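PDB 6GMM: adhesin LabA from Helicobacter pylori, which probably mediates attachment of the bacterium to the gastric mucosa by recognising LacdiNAc-bearing glycans as a lectin-like outer-membrane adhesin. Local coordinates for residues Q288-N293 against H376-L381. Numbering follows the deposited sequence.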
loop_
_atom_site.group_PDB
_atom_site.type_symbol
_atom_site.label_atom_id
_atom_site.label_comp_id
_atom_site.label_asym_id
_atom_site.label_seq_id
_atom_site.Cartn_x
_atom_site.Cartn_y
_atom_site.Cartn_z
ATOM N N GLN A 288 3.421 -24.052 2.244
ATOM C CA GLN A 288 2.838 -23.153 3.242
ATOM C C GLN A 288 3.487 -21.774 3.253
ATOM O O GLN A 288 2.776 -20.773 3.167
ATOM C CB GLN A 288 2.881 -23.778 4.644
ATOM C CG GLN A 288 1.614 -23.518 5.441
ATOM C CD GLN A 288 0.577 -24.575 5.181
ATOM O OE1 GLN A 288 0.587 -25.648 5.800
ATOM N NE2 GLN A 288 -0.339 -24.295 4.260
ATOM N N SER A 289 4.839 -21.726 3.351
ATOM C CA SER A 289 5.609 -20.475 3.332
ATOM C C SER A 289 5.547 -19.851 1.917
ATOM O O SER A 289 5.539 -18.635 1.782
ATOM C CB SER A 289 7.052 -20.735 3.755
ATOM O OG SER A 289 7.668 -21.684 2.899
ATOM N N MET A 290 5.430 -20.685 0.875
ATOM C CA MET A 290 5.310 -20.210 -0.510
ATOM C C MET A 290 4.001 -19.435 -0.654
ATOM O O MET A 290 4.011 -18.337 -1.218
ATOM C CB MET A 290 5.417 -21.372 -1.506
ATOM C CG MET A 290 5.313 -20.941 -2.969
ATOM S SD MET A 290 5.224 -22.373 -4.075
ATOM C CE MET A 290 4.509 -21.608 -5.576
ATOM N N PHE A 291 2.915 -19.956 -0.044
ATOM C CA PHE A 291 1.599 -19.325 -0.028
ATOM C C PHE A 291 1.640 -17.988 0.743
ATOM O O PHE A 291 1.242 -16.933 0.214
ATOM C CB PHE A 291 0.574 -20.274 0.597
ATOM C CG PHE A 291 -0.794 -19.671 0.787
ATOM C CD1 PHE A 291 -1.537 -19.234 -0.305
ATOM C CD2 PHE A 291 -1.300 -19.450 2.060
ATOM C CE1 PHE A 291 -2.787 -18.635 -0.130
ATOM C CE2 PHE A 291 -2.552 -18.840 2.235
ATOM C CZ PHE A 291 -3.285 -18.440 1.136
ATOM N N ALA A 292 2.136 -18.037 1.991
ATOM C CA ALA A 292 2.239 -16.856 2.828
ATOM C C ALA A 292 3.056 -15.741 2.126
ATOM O O ALA A 292 2.696 -14.554 2.225
ATOM C CB ALA A 292 2.876 -17.228 4.144
ATOM N N ASN A 293 4.136 -16.116 1.415
ATOM C CA ASN A 293 4.979 -15.141 0.722
ATOM C C ASN A 293 4.178 -14.409 -0.366
ATOM O O ASN A 293 4.132 -13.195 -0.364
ATOM C CB ASN A 293 6.240 -15.801 0.143
ATOM C CG ASN A 293 7.156 -14.856 -0.606
ATOM O OD1 ASN A 293 7.035 -13.633 -0.539
ATOM N ND2 ASN A 293 8.154 -15.387 -1.258
ATOM N N HIS A 376 -0.022 -13.727 -8.348
ATOM C CA HIS A 376 -1.354 -14.300 -8.202
ATOM C C HIS A 376 -1.309 -15.772 -8.584
ATOM O O HIS A 376 -1.733 -16.636 -7.799
ATOM C CB HIS A 376 -2.383 -13.481 -9.006
ATOM C CG HIS A 376 -2.390 -12.023 -8.612
ATOM N ND1 HIS A 376 -2.462 -11.633 -7.282
ATOM C CD2 HIS A 376 -2.332 -10.911 -9.383
ATOM C CE1 HIS A 376 -2.442 -10.304 -7.290
ATOM N NE2 HIS A 376 -2.345 -9.826 -8.525
ATOM N N ASN A 377 -0.686 -16.069 -9.737
ATOM C CA ASN A 377 -0.545 -17.462 -10.186
ATOM C C ASN A 377 0.242 -18.309 -9.157
ATOM O O ASN A 377 -0.207 -19.404 -8.818
ATOM C CB ASN A 377 0.083 -17.520 -11.581
ATOM C CG ASN A 377 -0.784 -16.912 -12.675
ATOM O OD1 ASN A 377 -2.022 -16.992 -12.657
ATOM N ND2 ASN A 377 -0.152 -16.310 -13.674
ATOM N N ALA A 378 1.353 -17.758 -8.590
ATOM C CA ALA A 378 2.167 -18.464 -7.591
ATOM C C ALA A 378 1.368 -18.760 -6.323
ATOM O O ALA A 378 1.516 -19.833 -5.746
ATOM C CB ALA A 378 3.423 -17.666 -7.263
ATOM N N ARG A 379 0.495 -17.826 -5.924
ATOM C CA ARG A 379 -0.362 -17.928 -4.732
ATOM C C ARG A 379 -1.310 -19.099 -4.856
ATOM O O ARG A 379 -1.379 -19.948 -3.959
ATOM C CB ARG A 379 -1.154 -16.615 -4.531
ATOM C CG ARG A 379 -2.134 -16.650 -3.359
ATOM C CD ARG A 379 -2.998 -15.420 -3.391
ATOM N NE ARG A 379 -3.957 -15.377 -2.283
ATOM C CZ ARG A 379 -4.438 -14.260 -1.736
ATOM N NH1 ARG A 379 -5.323 -14.324 -0.748
ATOM N NH2 ARG A 379 -4.017 -13.067 -2.158
ATOM N N ASN A 380 -2.049 -19.143 -5.977
ATOM C CA ASN A 380 -3.034 -20.183 -6.248
ATOM C C ASN A 380 -2.383 -21.557 -6.311
ATOM O O ASN A 380 -2.865 -22.480 -5.635
ATOM C CB ASN A 380 -3.856 -19.815 -7.480
ATOM C CG ASN A 380 -4.627 -18.526 -7.215
ATOM O OD1 ASN A 380 -5.041 -18.250 -6.075
ATOM N ND2 ASN A 380 -4.746 -17.659 -8.212
ATOM N N LEU A 381 -1.235 -21.664 -7.013
ATOM C CA LEU A 381 -0.460 -22.916 -7.096
ATOM C C LEU A 381 -0.033 -23.336 -5.669
ATOM O O LEU A 381 -0.260 -24.470 -5.254
ATOM C CB LEU A 381 0.791 -22.707 -7.980
ATOM C CG LEU A 381 1.798 -23.885 -8.079
ATOM C CD1 LEU A 381 1.122 -25.180 -8.555
ATOM C CD2 LEU A 381 2.866 -23.580 -9.100
#
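Two roughly antiparallel helices of the elongated helical body, 287-311 and 369-386, meet where Met290 and Phe291 lie against Ala378, Arg379 and Leu381. Two consecutive side chains of helix 287-311 divide the work between them: the thioether fills the buried side of the interface, while the ring takes the flank lined by the arginine. The Met290 chain runs out fully extended, its CG anti to the backbone N (chi1 -179°), and this reach carries the methyl CE to 3.5 Å from Ala378 O. Met290 CE also lies 4.3 Å from Leu381 CG, with the methyl of Ala378 close by, so one terminal group touches both a carbonyl and apolar carbons. Helix 32-50 packs on this side as a third member of the bundle, its Leu42 touching both Met290 and Ala378. The axes of the segments 288-293 and 376-381 approach to 8.3 Å with their N-to-C directions 146° apart, and no hydrogen bond spans the two segments; side-chain packing joins them. On the other flank, Phe291 presents its edge to the backbone of the partner helix, CD1 standing 3.7 Å from Arg379 O close to the ring plane. Phe291 CE1 rests 3.8 Å from Arg379 CG, against the aliphatic base of the arginine. The guanidinium plane is turned 70° from the ring, and the extended Arg379 chain runs across helix 287-311 and also touches Ala294, Lys295 and Ala298.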